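Local coordinates for protein acetylene hydratase (Pelobacter acetylenicus, PDB 2E7Z) that hydrates acetylene to acetaldehyde, using a tungsten-bis(molybdopterin guanine dinucleotide) cofactor and a [4Fe-4S] cluster in a reaction without net redox change, at residues P327-E341 with Y376-M388. Sequence-based numbering, arbitrary orientation. Where two conformers were deposited one is given.
Sequences PHSDLVPISKIQMHE and YGVKYFHNMGAFM
His340 lays its CB over the face of the Tyr380 ring, 3.9 Å from its centroid, a CH-pi contact in an interface that illustrates how a segment lacking regular secondary structure can be held by side chains rather than by strand pairing. With CG of His340 anti to its own carbonyl carbon (chi1 -62°), the imidazole continues past CB of Tyr380 and offers a face to Phe387. The edge of Phe387 points at that face, CD2 standing 3.7 Å from His340 CE1 and the planes 69° apart, which completes a three-ring cluster. At the rim of Tyr380, Glu341 OE1 comes 3.2 Å from CE2; the same oxygen, through its syn lone pair, takes the salt bridge from NZ of the fully extended Lys379 at 2.9 Å.

Next to this cluster, the amide of Gln338 stands perpendicular to the His382 ring, NE2 above its centre. A bond from His340 NE2 to Gln338 OE1 (2.7 Å), arriving from above the carbonyl plane, is consistent with a restrained amide. One turn earlier, Ser335 OG accepts a nearly straight bond from His382 N (2.8 Å, 163°) and is also hydrogen-bonded to Glu470, so two partners grip this buried hydroxyl. Beside it, CB of Ser335 packs tightly on Val378 CG1. Pro327 ends the interface, its CD lying 3.7 Å from Phe381 CE1 and also touching the Tyr376 ring.

The His382 side chain lies about 7 Å from that of Glu109, which binds the tungsten cofactor. The contact joins the loop at Pro327, helix 334-337 and the 3-10 segment at 340-341 to the loop between helices 369-376 and 391-400. Helices 118-126 and 513-520 pack against segment 327-341, while helix 369-376 touches Lys379, Tyr380 and Phe381.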
loop_
_atom_site.group_PDB
_atom_site.type_symbol
_atom_site.label_atom_id
_atom_site.label_comp_id
_atom_site.label_asym_id
_atom_site.label_seq_id
_atom_site.Cartn_x
_atom_site.Cartn_y
_atom_site.Cartn_z
ATOM N N PRO A 327 -2.095 10.279 15.697
ATOM C CA PRO A 327 -2.366 11.551 15.014
ATOM C C PRO A 327 -1.310 12.578 15.425
ATOM O O PRO A 327 -0.889 12.589 16.586
ATOM C CB PRO A 327 -3.762 11.933 15.515
ATOM C CG PRO A 327 -4.413 10.603 15.898
ATOM C CD PRO A 327 -3.246 9.837 16.516
ATOM N N HIS A 328 -0.854 13.409 14.492
ATOM C CA HIS A 328 0.256 14.308 14.814
ATOM C C HIS A 328 -0.171 15.271 15.923
ATOM O O HIS A 328 -1.254 15.864 15.853
ATOM C CB HIS A 328 0.666 15.089 13.567
ATOM C CG HIS A 328 2.005 15.750 13.674
ATOM N ND1 HIS A 328 2.276 16.787 14.553
ATOM C CD2 HIS A 328 3.158 15.515 13.005
ATOM C CE1 HIS A 328 3.537 17.166 14.397
ATOM N NE2 HIS A 328 4.091 16.406 13.470
ATOM N N SER A 329 0.658 15.400 16.962
ATOM C CA SER A 329 0.292 16.188 18.131
ATOM C C SER A 329 0.096 17.670 17.855
ATOM O O SER A 329 -0.584 18.342 18.626
ATOM C CB SER A 329 1.339 16.006 19.259
ATOM O OG SER A 329 2.605 16.474 18.806
ATOM N N ASP A 330 0.663 18.182 16.760
ATOM C CA ASP A 330 0.645 19.636 16.479
ATOM C C ASP A 330 -0.539 20.029 15.585
ATOM O O ASP A 330 -0.771 21.225 15.393
ATOM C CB ASP A 330 1.897 20.061 15.683
ATOM C CG ASP A 330 3.191 20.039 16.486
ATOM O OD1 ASP A 330 3.170 20.070 17.749
ATOM O OD2 ASP A 330 4.251 20.014 15.803
ATOM N N LEU A 331 -1.259 19.055 15.018
ATOM C CA LEU A 331 -2.170 19.296 13.884
ATOM C C LEU A 331 -3.600 18.848 14.184
ATOM O O LEU A 331 -3.818 17.995 15.063
ATOM C CB LEU A 331 -1.649 18.539 12.642
ATOM C CG LEU A 331 -0.183 18.704 12.274
ATOM C CD1 LEU A 331 0.166 17.802 11.073
ATOM C CD2 LEU A 331 0.103 20.189 11.975
ATOM N N VAL A 332 -4.571 19.401 13.462
ATOM C CA VAL A 332 -5.934 18.873 13.541
ATOM C C VAL A 332 -5.940 17.492 12.907
ATOM O O VAL A 332 -5.550 17.345 11.763
ATOM C CB VAL A 332 -6.945 19.777 12.820
ATOM C CG1 VAL A 332 -8.336 19.171 12.886
ATOM C CG2 VAL A 332 -6.932 21.175 13.446
ATOM N N PRO A 333 -6.330 16.447 13.654
ATOM C CA PRO A 333 -6.267 15.088 13.058
ATOM C C PRO A 333 -7.082 14.945 11.767
ATOM O O PRO A 333 -8.237 15.392 11.676
ATOM C CB PRO A 333 -6.802 14.169 14.183
ATOM C CG PRO A 333 -6.481 14.945 15.416
ATOM C CD PRO A 333 -6.776 16.400 15.051
ATOM N N ILE A 334 -6.478 14.279 10.794
ATOM C CA ILE A 334 -7.208 13.918 9.576
ATOM C C ILE A 334 -8.460 13.115 9.970
ATOM O O ILE A 334 -9.534 13.288 9.391
ATOM C CB ILE A 334 -6.299 13.109 8.665
ATOM C CG1 ILE A 334 -5.238 14.037 8.033
ATOM C CG2 ILE A 334 -7.086 12.349 7.596
ATOM C CD1 ILE A 334 -4.131 13.308 7.257
ATOM N N SER A 335 -8.320 12.240 10.976
ATOM C CA SER A 335 -9.436 11.428 11.409
ATOM C C SER A 335 -10.625 12.265 11.822
ATOM O O SER A 335 -11.757 11.858 11.574
ATOM C CB SER A 335 -9.046 10.573 12.629
ATOM O OG SER A 335 -7.979 9.689 12.295
ATOM N N LYS A 336 -10.372 13.413 12.449
ATOM C CA LYS A 336 -11.464 14.269 12.919
ATOM C C LYS A 336 -12.115 14.997 11.742
ATOM O O LYS A 336 -13.330 15.128 11.671
ATOM C CB LYS A 336 -10.932 15.248 13.955
ATOM C CG LYS A 336 -10.323 14.552 15.170
ATOM C CD LYS A 336 -10.244 15.486 16.360
ATOM C CE LYS A 336 -10.421 14.714 17.659
ATOM N NZ LYS A 336 -11.698 13.960 17.672
ATOM N N ILE A 337 -11.281 15.439 10.783
ATOM C CA ILE A 337 -11.782 16.097 9.561
ATOM C C ILE A 337 -12.677 15.124 8.776
ATOM O O ILE A 337 -13.678 15.527 8.194
ATOM C CB ILE A 337 -10.605 16.682 8.704
ATOM C CG1 ILE A 337 -9.956 17.799 9.519
ATOM C CG2 ILE A 337 -11.115 17.207 7.353
ATOM C CD1 ILE A 337 -8.627 18.295 8.970
ATOM N N GLN A 338 -12.339 13.843 8.807
ATOM C CA GLN A 338 -13.104 12.825 8.069
ATOM C C GLN A 338 -14.544 12.604 8.580
ATOM O O GLN A 338 -15.361 12.074 7.845
ATOM C CB GLN A 338 -12.358 11.497 8.050
ATOM C CG GLN A 338 -11.076 11.562 7.253
ATOM C CD GLN A 338 -10.290 10.271 7.254
ATOM O OE1 GLN A 338 -10.280 9.563 8.278
ATOM N NE2 GLN A 338 -9.587 9.954 6.136
ATOM N N MET A 339 -14.843 12.966 9.840
ATOM C CA MET A 339 -16.230 12.922 10.367
ATOM C C MET A 339 -16.840 11.554 10.193
ATOM O O MET A 339 -18.002 11.433 9.787
ATOM C CB MET A 339 -17.091 13.972 9.665
ATOM C CG MET A 339 -16.776 15.355 10.125
ATOM S SD MET A 339 -17.822 16.623 9.342
ATOM C CE MET A 339 -19.492 16.043 9.710
ATOM N N HIS A 340 -16.083 10.514 10.559
ATOM C CA HIS A 340 -16.659 9.164 10.634
ATOM C C HIS A 340 -17.868 9.045 11.556
ATOM O O HIS A 340 -18.754 8.246 11.295
ATOM C CB HIS A 340 -15.595 8.163 11.063
ATOM C CG HIS A 340 -14.459 8.079 10.096
ATOM N ND1 HIS A 340 -14.581 7.496 8.852
ATOM C CD2 HIS A 340 -13.183 8.525 10.189
ATOM C CE1 HIS A 340 -13.420 7.584 8.216
ATOM N NE2 HIS A 340 -12.549 8.192 9.008
ATOM N N GLU A 341 -17.917 9.868 12.584
ATOM C CA GLU A 341 -19.070 9.725 13.468
ATOM C C GLU A 341 -20.358 10.137 12.774
ATOM O O GLU A 341 -21.416 9.577 13.106
ATOM C CB GLU A 341 -18.881 10.408 14.824
ATOM C CG GLU A 341 -20.007 10.103 15.796
ATOM C CD GLU A 341 -19.974 8.684 16.328
ATOM O OE1 GLU A 341 -18.988 8.328 16.991
ATOM O OE2 GLU A 341 -20.961 7.938 16.133
ATOM N N TYR A 376 -5.858 8.039 22.130
ATOM C CA TYR A 376 -5.531 9.043 21.106
ATOM C C TYR A 376 -6.498 10.222 21.054
ATOM O O TYR A 376 -6.236 11.210 20.355
ATOM C CB TYR A 376 -5.410 8.364 19.728
ATOM C CG TYR A 376 -4.266 7.379 19.667
ATOM C CD1 TYR A 376 -2.940 7.805 19.811
ATOM C CD2 TYR A 376 -4.501 6.013 19.494
ATOM C CE1 TYR A 376 -1.902 6.905 19.808
ATOM C CE2 TYR A 376 -3.454 5.109 19.462
ATOM C CZ TYR A 376 -2.163 5.548 19.640
ATOM O OH TYR A 376 -1.128 4.642 19.624
ATOM N N GLY A 377 -7.614 10.130 21.772
ATOM C CA GLY A 377 -8.617 11.180 21.738
ATOM C C GLY A 377 -9.384 11.213 20.428
ATOM O O GLY A 377 -10.031 12.201 20.098
ATOM N N VAL A 378 -9.304 10.113 19.683
ATOM C CA VAL A 378 -9.955 9.995 18.382
ATOM C C VAL A 378 -10.632 8.638 18.354
ATOM O O VAL A 378 -9.958 7.613 18.345
ATOM C CB VAL A 378 -8.931 10.122 17.220
ATOM C CG1 VAL A 378 -9.571 9.784 15.921
ATOM C CG2 VAL A 378 -8.393 11.544 17.162
ATOM N N LYS A 379 -11.960 8.640 18.346
ATOM C CA LYS A 379 -12.741 7.407 18.372
ATOM C C LYS A 379 -12.504 6.581 17.116
ATOM O O LYS A 379 -12.322 5.363 17.186
ATOM C CB LYS A 379 -14.224 7.716 18.499
ATOM C CG LYS A 379 -15.097 6.475 18.440
ATOM C CD LYS A 379 -16.534 6.821 18.744
ATOM C CE LYS A 379 -17.424 5.642 18.473
ATOM N NZ LYS A 379 -18.830 5.995 18.760
ATOM N N TYR A 380 -12.523 7.249 15.961
ATOM C CA TYR A 380 -12.278 6.603 14.680
ATOM C C TYR A 380 -10.886 7.009 14.196
ATOM O O TYR A 380 -10.738 7.987 13.469
ATOM C CB TYR A 380 -13.339 7.012 13.645
ATOM C CG TYR A 380 -14.715 6.517 14.001
ATOM C CD1 TYR A 380 -15.094 5.208 13.718
ATOM C CD2 TYR A 380 -15.635 7.354 14.642
ATOM C CE1 TYR A 380 -16.352 4.752 14.005
ATOM C CE2 TYR A 380 -16.909 6.890 14.970
ATOM C CZ TYR A 380 -17.248 5.580 14.647
ATOM O OH TYR A 380 -18.488 5.069 14.900
ATOM N N PHE A 381 -9.868 6.257 14.593
ATOM C CA PHE A 381 -8.479 6.586 14.336
ATOM C C PHE A 381 -8.206 5.992 12.977
ATOM O O PHE A 381 -8.090 4.789 12.816
ATOM C CB PHE A 381 -7.615 5.964 15.443
ATOM C CG PHE A 381 -6.129 6.060 15.232
ATOM C CD1 PHE A 381 -5.541 7.041 14.448
ATOM C CD2 PHE A 381 -5.289 5.160 15.901
ATOM C CE1 PHE A 381 -4.156 7.087 14.295
ATOM C CE2 PHE A 381 -3.903 5.214 15.766
ATOM C CZ PHE A 381 -3.332 6.188 14.968
ATOM N N HIS A 382 -8.133 6.867 11.971
ATOM C CA HIS A 382 -7.892 6.461 10.579
ATOM C C HIS A 382 -6.391 6.257 10.453
ATOM O O HIS A 382 -5.681 7.113 9.933
ATOM C CB HIS A 382 -8.388 7.544 9.627
ATOM C CG HIS A 382 -8.294 7.159 8.191
ATOM N ND1 HIS A 382 -7.197 7.473 7.418
ATOM C CD2 HIS A 382 -9.158 6.493 7.388
ATOM C CE1 HIS A 382 -7.410 7.042 6.182
ATOM N NE2 HIS A 382 -8.583 6.431 6.141
ATOM N N ASN A 383 -5.914 5.114 10.943
ATOM C CA ASN A 383 -4.481 4.846 10.981
ATOM C C ASN A 383 -3.986 4.314 9.643
ATOM O O ASN A 383 -4.254 3.161 9.267
ATOM C CB ASN A 383 -4.255 3.871 12.136
ATOM C CG ASN A 383 -2.775 3.672 12.533
ATOM O OD1 ASN A 383 -2.483 2.707 13.235
ATOM N ND2 ASN A 383 -1.864 4.547 12.118
ATOM N N MET A 384 -3.267 5.190 8.926
ATOM C CA MET A 384 -2.712 4.956 7.570
ATOM C C MET A 384 -3.837 4.925 6.540
ATOM O O MET A 384 -4.028 5.917 5.826
ATOM C CB MET A 384 -1.810 3.693 7.519
ATOM C CG MET A 384 -0.782 3.564 8.676
ATOM S SD MET A 384 0.255 5.029 8.949
ATOM C CE MET A 384 1.524 4.737 7.687
ATOM N N GLY A 385 -4.614 3.837 6.516
ATOM C CA GLY A 385 -5.820 3.724 5.665
ATOM C C GLY A 385 -6.735 2.816 6.445
ATOM O O GLY A 385 -6.273 1.778 6.922
ATOM N N ALA A 386 -7.994 3.211 6.648
ATOM C CA ALA A 386 -8.844 2.472 7.569
ATOM C C ALA A 386 -10.299 2.590 7.229
ATOM O O ALA A 386 -10.740 3.512 6.528
ATOM C CB ALA A 386 -8.610 2.955 9.027
ATOM N N PHE A 387 -11.047 1.641 7.780
ATOM C CA PHE A 387 -12.515 1.574 7.659
ATOM C C PHE A 387 -12.820 1.408 6.178
ATOM O O PHE A 387 -13.338 2.302 5.486
ATOM C CB PHE A 387 -13.208 2.782 8.296
ATOM C CG PHE A 387 -12.594 3.188 9.614
ATOM C CD1 PHE A 387 -12.495 2.270 10.651
ATOM C CD2 PHE A 387 -12.113 4.470 9.839
ATOM C CE1 PHE A 387 -11.909 2.606 11.863
ATOM C CE2 PHE A 387 -11.549 4.825 11.090
ATOM C CZ PHE A 387 -11.448 3.872 12.091
ATOM N N MET A 388 -12.447 0.244 5.675
ATOM C CA MET A 388 -12.370 0.038 4.231
ATOM C C MET A 388 -13.297 -1.040 3.737
ATOM O O MET A 388 -13.449 -2.125 4.338
ATOM C CB MET A 388 -10.934 -0.342 3.827
ATOM C CG MET A 388 -9.859 0.585 4.385
ATOM S SD MET A 388 -8.203 0.214 3.757
ATOM C CE MET A 388 -7.722 -1.184 4.810
#